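Long-range contact in transcriptional regulator (Streptococcus pneumoniae, PDB 2GNP), which probably regulates transcription in response to a sugar-like effector bound by its effector-binding domain: residues Leu51-Trp65 / Asn146-Ile158. Sequence-based numbering, arbitrary orientation.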
loop_
_atom_site.group_PDB
_atom_site.type_symbol
_atom_site.label_atom_id
_atom_site.label_comp_id
_atom_site.label_asym_id
_atom_site.label_seq_id
_atom_site.Cartn_x
_atom_site.Cartn_y
_atom_site.Cartn_z
ATOM N N LEU A 51 3.510 -12.181 5.586
ATOM C CA LEU A 51 2.122 -11.872 5.992
ATOM C C LEU A 51 1.444 -13.063 6.738
ATOM O O LEU A 51 0.745 -12.895 7.747
ATOM C CB LEU A 51 1.299 -11.474 4.759
ATOM C CG LEU A 51 -0.150 -11.113 5.041
ATOM C CD1 LEU A 51 -0.226 -9.907 5.986
ATOM C CD2 LEU A 51 -0.825 -10.732 3.707
ATOM N N ARG A 52 1.663 -14.284 6.235
ATOM C CA ARG A 52 1.047 -15.437 6.856
ATOM C C ARG A 52 1.444 -15.518 8.352
ATOM O O ARG A 52 0.641 -15.830 9.238
ATOM C CB ARG A 52 1.400 -16.730 6.082
ATOM C CG ARG A 52 0.849 -17.998 6.748
ATOM C CD ARG A 52 1.092 -19.251 5.922
ATOM N NE ARG A 52 0.305 -20.403 6.421
ATOM C CZ ARG A 52 0.641 -21.207 7.436
ATOM N NH1 ARG A 52 1.717 -20.953 8.194
ATOM N NH2 ARG A 52 -0.151 -22.227 7.749
ATOM N N ASN A 53 2.723 -15.227 8.634
ATOM C CA ASN A 53 3.211 -15.217 10.016
ATOM C C ASN A 53 2.634 -14.136 10.934
ATOM O O ASN A 53 2.589 -14.284 12.173
ATOM C CB ASN A 53 4.738 -15.153 9.988
ATOM C CG ASN A 53 5.353 -16.522 9.750
ATOM O OD1 ASN A 53 4.707 -17.550 10.024
ATOM N ND2 ASN A 53 6.597 -16.556 9.248
ATOM N N LEU A 54 2.227 -13.029 10.315
ATOM C CA LEU A 54 1.617 -11.907 11.009
ATOM C C LEU A 54 0.181 -12.200 11.373
ATOM O O LEU A 54 -0.327 -11.717 12.385
ATOM C CB LEU A 54 1.689 -10.627 10.162
ATOM C CG LEU A 54 3.072 -10.025 9.843
ATOM C CD1 LEU A 54 2.905 -8.746 8.998
ATOM C CD2 LEU A 54 3.921 -9.774 11.122
ATOM N N ILE A 55 -0.494 -13.011 10.548
ATOM C CA ILE A 55 -1.904 -13.262 10.749
ATOM C C ILE A 55 -2.166 -14.229 11.905
ATOM O O ILE A 55 -1.681 -15.364 11.914
ATOM C CB ILE A 55 -2.634 -13.693 9.446
ATOM C CG1 ILE A 55 -2.488 -12.577 8.389
ATOM C CG2 ILE A 55 -4.121 -13.957 9.725
ATOM C CD1 ILE A 55 -2.939 -12.966 6.904
ATOM N N ASP A 56 -2.927 -13.748 12.867
ATOM C CA ASP A 56 -3.328 -14.541 14.016
ATOM C C ASP A 56 -4.815 -14.429 14.249
ATOM O O ASP A 56 -5.498 -13.616 13.657
ATOM C CB ASP A 56 -2.590 -14.001 15.254
ATOM C CG ASP A 56 -1.093 -14.336 15.262
ATOM O OD1 ASP A 56 -0.684 -15.472 14.889
ATOM O OD2 ASP A 56 -0.311 -13.462 15.720
ATOM N N ASP A 57 -5.343 -15.284 15.118
ATOM C CA ASP A 57 -6.711 -15.124 15.582
ATOM C C ASP A 57 -7.101 -13.707 15.967
ATOM O O ASP A 57 -6.258 -12.939 16.526
ATOM C CB ASP A 57 -7.009 -15.961 16.829
ATOM C CG ASP A 57 -6.754 -17.439 16.623
ATOM O OD1 ASP A 57 -6.721 -17.946 15.464
ATOM O OD2 ASP A 57 -6.568 -18.082 17.686
ATOM N N ASN A 58 -8.344 -13.387 15.639
ATOM C CA ASN A 58 -9.054 -12.188 16.094
ATOM C C ASN A 58 -8.616 -10.886 15.360
ATOM O O ASN A 58 -9.179 -9.820 15.615
ATOM C CB ASN A 58 -8.908 -12.006 17.616
ATOM C CG ASN A 58 -9.443 -13.174 18.390
ATOM O OD1 ASN A 58 -10.534 -13.697 18.095
ATOM N ND2 ASN A 58 -8.689 -13.592 19.407
HETATM N N MSE A 59 -7.674 -10.973 14.457
HETATM C CA MSE A 59 -7.131 -9.744 13.842
HETATM C C MSE A 59 -8.042 -9.098 12.792
HETATM O O MSE A 59 -8.778 -9.818 12.099
HETATM C CB MSE A 59 -5.801 -10.072 13.235
HETATM C CG MSE A 59 -4.761 -10.289 14.339
HETATM SE SE MSE A 59 -3.148 -10.224 13.425
HETATM C CE MSE A 59 -1.904 -10.090 14.933
ATOM N N LYS A 60 -7.987 -7.744 12.726
ATOM C CA LYS A 60 -8.672 -6.913 11.749
ATOM C C LYS A 60 -7.593 -6.469 10.771
ATOM O O LYS A 60 -6.604 -5.832 11.186
ATOM C CB LYS A 60 -9.320 -5.720 12.457
ATOM C CG LYS A 60 -10.454 -6.151 13.393
ATOM C CD LYS A 60 -11.073 -4.944 14.065
ATOM C CE LYS A 60 -12.159 -4.389 13.188
ATOM N NZ LYS A 60 -12.992 -3.427 13.964
ATOM N N ILE A 61 -7.788 -6.828 9.487
ATOM C CA ILE A 61 -6.740 -6.647 8.509
ATOM C C ILE A 61 -7.295 -5.839 7.330
ATOM O O ILE A 61 -8.300 -6.251 6.738
ATOM C CB ILE A 61 -6.159 -8.025 8.029
ATOM C CG1 ILE A 61 -5.577 -8.844 9.206
ATOM C CG2 ILE A 61 -5.138 -7.831 6.930
ATOM C CD1 ILE A 61 -5.405 -10.360 8.920
ATOM N N GLY A 62 -6.645 -4.716 7.016
ATOM C CA GLY A 62 -7.035 -3.865 5.838
ATOM C C GLY A 62 -6.166 -4.135 4.609
ATOM O O GLY A 62 -4.975 -4.331 4.742
ATOM N N PHE A 63 -6.772 -4.137 3.412
ATOM C CA PHE A 63 -5.986 -4.290 2.171
ATOM C C PHE A 63 -6.218 -3.068 1.300
ATOM O O PHE A 63 -7.355 -2.534 1.282
ATOM C CB PHE A 63 -6.482 -5.490 1.362
ATOM C CG PHE A 63 -5.608 -6.704 1.542
ATOM C CD1 PHE A 63 -5.536 -7.300 2.780
ATOM C CD2 PHE A 63 -4.784 -7.170 0.513
ATOM C CE1 PHE A 63 -4.700 -8.403 2.983
ATOM C CE2 PHE A 63 -3.915 -8.282 0.709
ATOM C CZ PHE A 63 -3.898 -8.888 1.943
ATOM N N SER A 64 -5.185 -2.673 0.545
ATOM C CA SER A 64 -5.397 -1.772 -0.607
ATOM C C SER A 64 -5.510 -2.650 -1.887
ATOM O O SER A 64 -6.075 -3.764 -1.888
ATOM C CB SER A 64 -4.325 -0.667 -0.688
ATOM O OG SER A 64 -4.702 0.348 -1.570
ATOM N N TRP A 65 -5.000 -2.121 -2.998
ATOM C CA TRP A 65 -5.346 -2.631 -4.308
ATOM C C TRP A 65 -4.023 -2.871 -5.063
ATOM O O TRP A 65 -2.956 -2.445 -4.613
ATOM C CB TRP A 65 -6.262 -1.593 -5.046
ATOM C CG TRP A 65 -5.562 -0.257 -5.349
ATOM C CD1 TRP A 65 -5.359 0.809 -4.518
ATOM C CD2 TRP A 65 -4.949 0.081 -6.586
ATOM N NE1 TRP A 65 -4.640 1.797 -5.171
ATOM C CE2 TRP A 65 -4.389 1.369 -6.450
ATOM C CE3 TRP A 65 -4.826 -0.581 -7.801
ATOM C CZ2 TRP A 65 -3.715 2.001 -7.498
ATOM C CZ3 TRP A 65 -4.157 0.040 -8.850
ATOM C CH2 TRP A 65 -3.623 1.325 -8.696
ATOM N N ASN A 146 -15.056 3.236 11.529
ATOM C CA ASN A 146 -14.550 2.906 12.864
ATOM C C ASN A 146 -13.456 1.853 12.785
ATOM O O ASN A 146 -12.470 1.939 13.476
ATOM C CB ASN A 146 -15.671 2.440 13.776
ATOM C CG ASN A 146 -16.573 3.611 14.222
ATOM O OD1 ASN A 146 -16.160 4.770 14.136
ATOM N ND2 ASN A 146 -17.758 3.297 14.748
ATOM N N SER A 147 -13.665 0.874 11.922
ATOM C CA SER A 147 -12.697 -0.171 11.737
ATOM C C SER A 147 -11.352 0.355 11.218
ATOM O O SER A 147 -10.296 -0.130 11.615
ATOM C CB SER A 147 -13.276 -1.325 10.879
ATOM O OG SER A 147 -14.302 -2.070 11.581
ATOM N N TRP A 148 -11.365 1.377 10.351
ATOM C CA TRP A 148 -10.102 2.017 9.963
ATOM C C TRP A 148 -9.282 2.591 11.109
ATOM O O TRP A 148 -8.074 2.813 10.941
ATOM C CB TRP A 148 -10.378 3.128 8.951
ATOM C CG TRP A 148 -10.753 2.706 7.563
ATOM C CD1 TRP A 148 -10.465 1.484 6.922
ATOM C CD2 TRP A 148 -11.365 3.534 6.584
ATOM N NE1 TRP A 148 -10.920 1.507 5.647
ATOM C CE2 TRP A 148 -11.492 2.753 5.402
ATOM C CE3 TRP A 148 -11.872 4.869 6.595
ATOM C CZ2 TRP A 148 -12.079 3.241 4.243
ATOM C CZ3 TRP A 148 -12.472 5.354 5.412
ATOM C CH2 TRP A 148 -12.566 4.551 4.262
ATOM N N LYS A 149 -9.934 2.846 12.248
ATOM C CA LYS A 149 -9.264 3.395 13.425
ATOM C C LYS A 149 -8.703 2.328 14.338
ATOM O O LYS A 149 -7.986 2.656 15.277
ATOM C CB LYS A 149 -10.168 4.376 14.183
ATOM C CG LYS A 149 -10.607 5.550 13.258
ATOM C CD LYS A 149 -11.641 6.461 13.881
ATOM C CE LYS A 149 -11.912 7.709 13.019
ATOM N NZ LYS A 149 -10.707 8.383 12.359
ATOM N N ASP A 150 -9.037 1.068 14.088
ATOM C CA ASP A 150 -8.513 0.038 14.960
ATOM C C ASP A 150 -8.082 -1.267 14.257
ATOM O O ASP A 150 -8.190 -2.394 14.804
ATOM C CB ASP A 150 -9.444 -0.175 16.165
ATOM C CG ASP A 150 -10.511 -1.113 15.883
ATOM O OD1 ASP A 150 -11.064 -1.048 14.768
ATOM O OD2 ASP A 150 -10.765 -1.966 16.774
ATOM N N LEU A 151 -7.514 -1.098 13.060
ATOM C CA LEU A 151 -6.964 -2.264 12.362
ATOM C C LEU A 151 -5.688 -2.746 13.032
ATOM O O LEU A 151 -4.917 -1.978 13.620
ATOM C CB LEU A 151 -6.623 -1.908 10.943
ATOM C CG LEU A 151 -7.881 -1.643 10.095
ATOM C CD1 LEU A 151 -7.337 -1.222 8.697
ATOM C CD2 LEU A 151 -8.882 -2.804 10.008
ATOM N N ASP A 152 -5.488 -4.060 12.944
ATOM C CA ASP A 152 -4.254 -4.672 13.423
ATOM C C ASP A 152 -3.138 -4.665 12.367
ATOM O O ASP A 152 -1.976 -4.466 12.694
ATOM C CB ASP A 152 -4.500 -6.121 13.841
ATOM C CG ASP A 152 -5.420 -6.199 15.038
ATOM O OD1 ASP A 152 -4.984 -5.777 16.132
ATOM O OD2 ASP A 152 -6.581 -6.571 14.887
ATOM N N ILE A 153 -3.523 -4.947 11.122
ATOM C CA ILE A 153 -2.543 -5.056 10.025
ATOM C C ILE A 153 -3.130 -4.303 8.849
ATOM O O ILE A 153 -4.335 -4.284 8.691
ATOM C CB ILE A 153 -2.353 -6.495 9.608
ATOM C CG1 ILE A 153 -1.710 -7.274 10.768
ATOM C CG2 ILE A 153 -1.537 -6.567 8.289
ATOM C CD1 ILE A 153 -1.725 -8.806 10.453
ATOM N N ALA A 154 -2.276 -3.599 8.132
ATOM C CA ALA A 154 -2.664 -3.070 6.789
ATOM C C ALA A 154 -1.680 -3.694 5.816
ATOM O O ALA A 154 -0.507 -3.812 6.146
ATOM C CB ALA A 154 -2.517 -1.595 6.751
ATOM N N VAL A 155 -2.153 -4.013 4.618
ATOM C CA VAL A 155 -1.315 -4.544 3.515
ATOM C C VAL A 155 -1.550 -3.639 2.340
ATOM O O VAL A 155 -2.664 -3.584 1.872
ATOM C CB VAL A 155 -1.656 -6.011 3.170
ATOM C CG1 VAL A 155 -0.549 -6.649 2.242
ATOM C CG2 VAL A 155 -1.749 -6.838 4.522
ATOM N N VAL A 156 -0.475 -3.012 1.835
ATOM C CA VAL A 156 -0.646 -1.954 0.819
ATOM C C VAL A 156 0.479 -2.026 -0.254
ATOM O O VAL A 156 1.605 -2.498 -0.001
ATOM C CB VAL A 156 -0.622 -0.538 1.458
ATOM C CG1 VAL A 156 -1.705 -0.400 2.526
ATOM C CG2 VAL A 156 0.793 -0.168 1.996
ATOM N N GLY A 157 0.134 -1.623 -1.457
ATOM C CA GLY A 157 1.150 -1.301 -2.475
ATOM C C GLY A 157 1.436 0.213 -2.395
ATOM O O GLY A 157 0.791 0.953 -1.627
ATOM N N ILE A 158 2.390 0.675 -3.197
ATOM C CA ILE A 158 2.742 2.112 -3.265
ATOM C C ILE A 158 2.764 2.439 -4.743
ATOM O O ILE A 158 3.456 1.755 -5.531
ATOM C CB ILE A 158 4.135 2.414 -2.625
ATOM C CG1 ILE A 158 4.088 2.181 -1.085
ATOM C CG2 ILE A 158 4.580 3.880 -2.974
ATOM C CD1 ILE A 158 5.510 2.160 -0.405
HETATM O O HOH W 1 -8.213 -7.407 16.733
HETATM O O HOH W 2 -1.903 1.746 -1.852
HETATM O O HOH W 3 -2.006 -0.572 -3.113
#
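Lys60 and Asp152 meet where two neighbouring parallel strands, 60-63 and 153-156, enter the central sheet of a Rossmann-like alpha/beta domain, the putative sugar-binding domain. Asp152 stands just ahead of its strand and grips Lys60 twice: its OD2 takes the Lys60 N-H through the anti lone pair at 2.8 Å, almost straight (170°), and its own N donates to Lys60 O, which also accepts from Ile153 N. Beyond this fork the parallel pairing continues through Gly62, whose N bonds to Ile153 O and whose O receives Val155 N.

The Lys60 side chain runs toward the turn 147-150. CB lies between Leu151 CD2 and Asp152 OD2, each 3.8 Å away; CG stays near the same carboxylate oxygen; CD passes Asp150 O at 3.9 Å. A turn about the CG-CD bond (chi3 87°) then swings CE toward Ser147 OG, and NZ donates to that hydroxyl at 3.0 Å and forms a salt bridge with Asp150, reaching the syn lone pair of OD1 at 3.2 Å. Ser147 OG is itself bonded to Asn143 O, which links the lysine tip to helix 142-147.

On the sheet face bearing Ile61, Phe63, Ile153 and Val155, the last turn of helix 36-54 packs on strand 153-156, alongside helices 67-75 and 102-113. Ile61 and Ile153 lie side by side, the selenium (SE) of Met59, a selenomethionine, touches Ile153 CD1, and Leu51 CD1 meets Val155 CG2 tip to tip. Leu69 of helix 67-75 packs on both Phe63 and Val155. Val155 CB sits over the Phe63 ring in a CH-pi contact, 3.8 Å from the centroid and 11° off the normal.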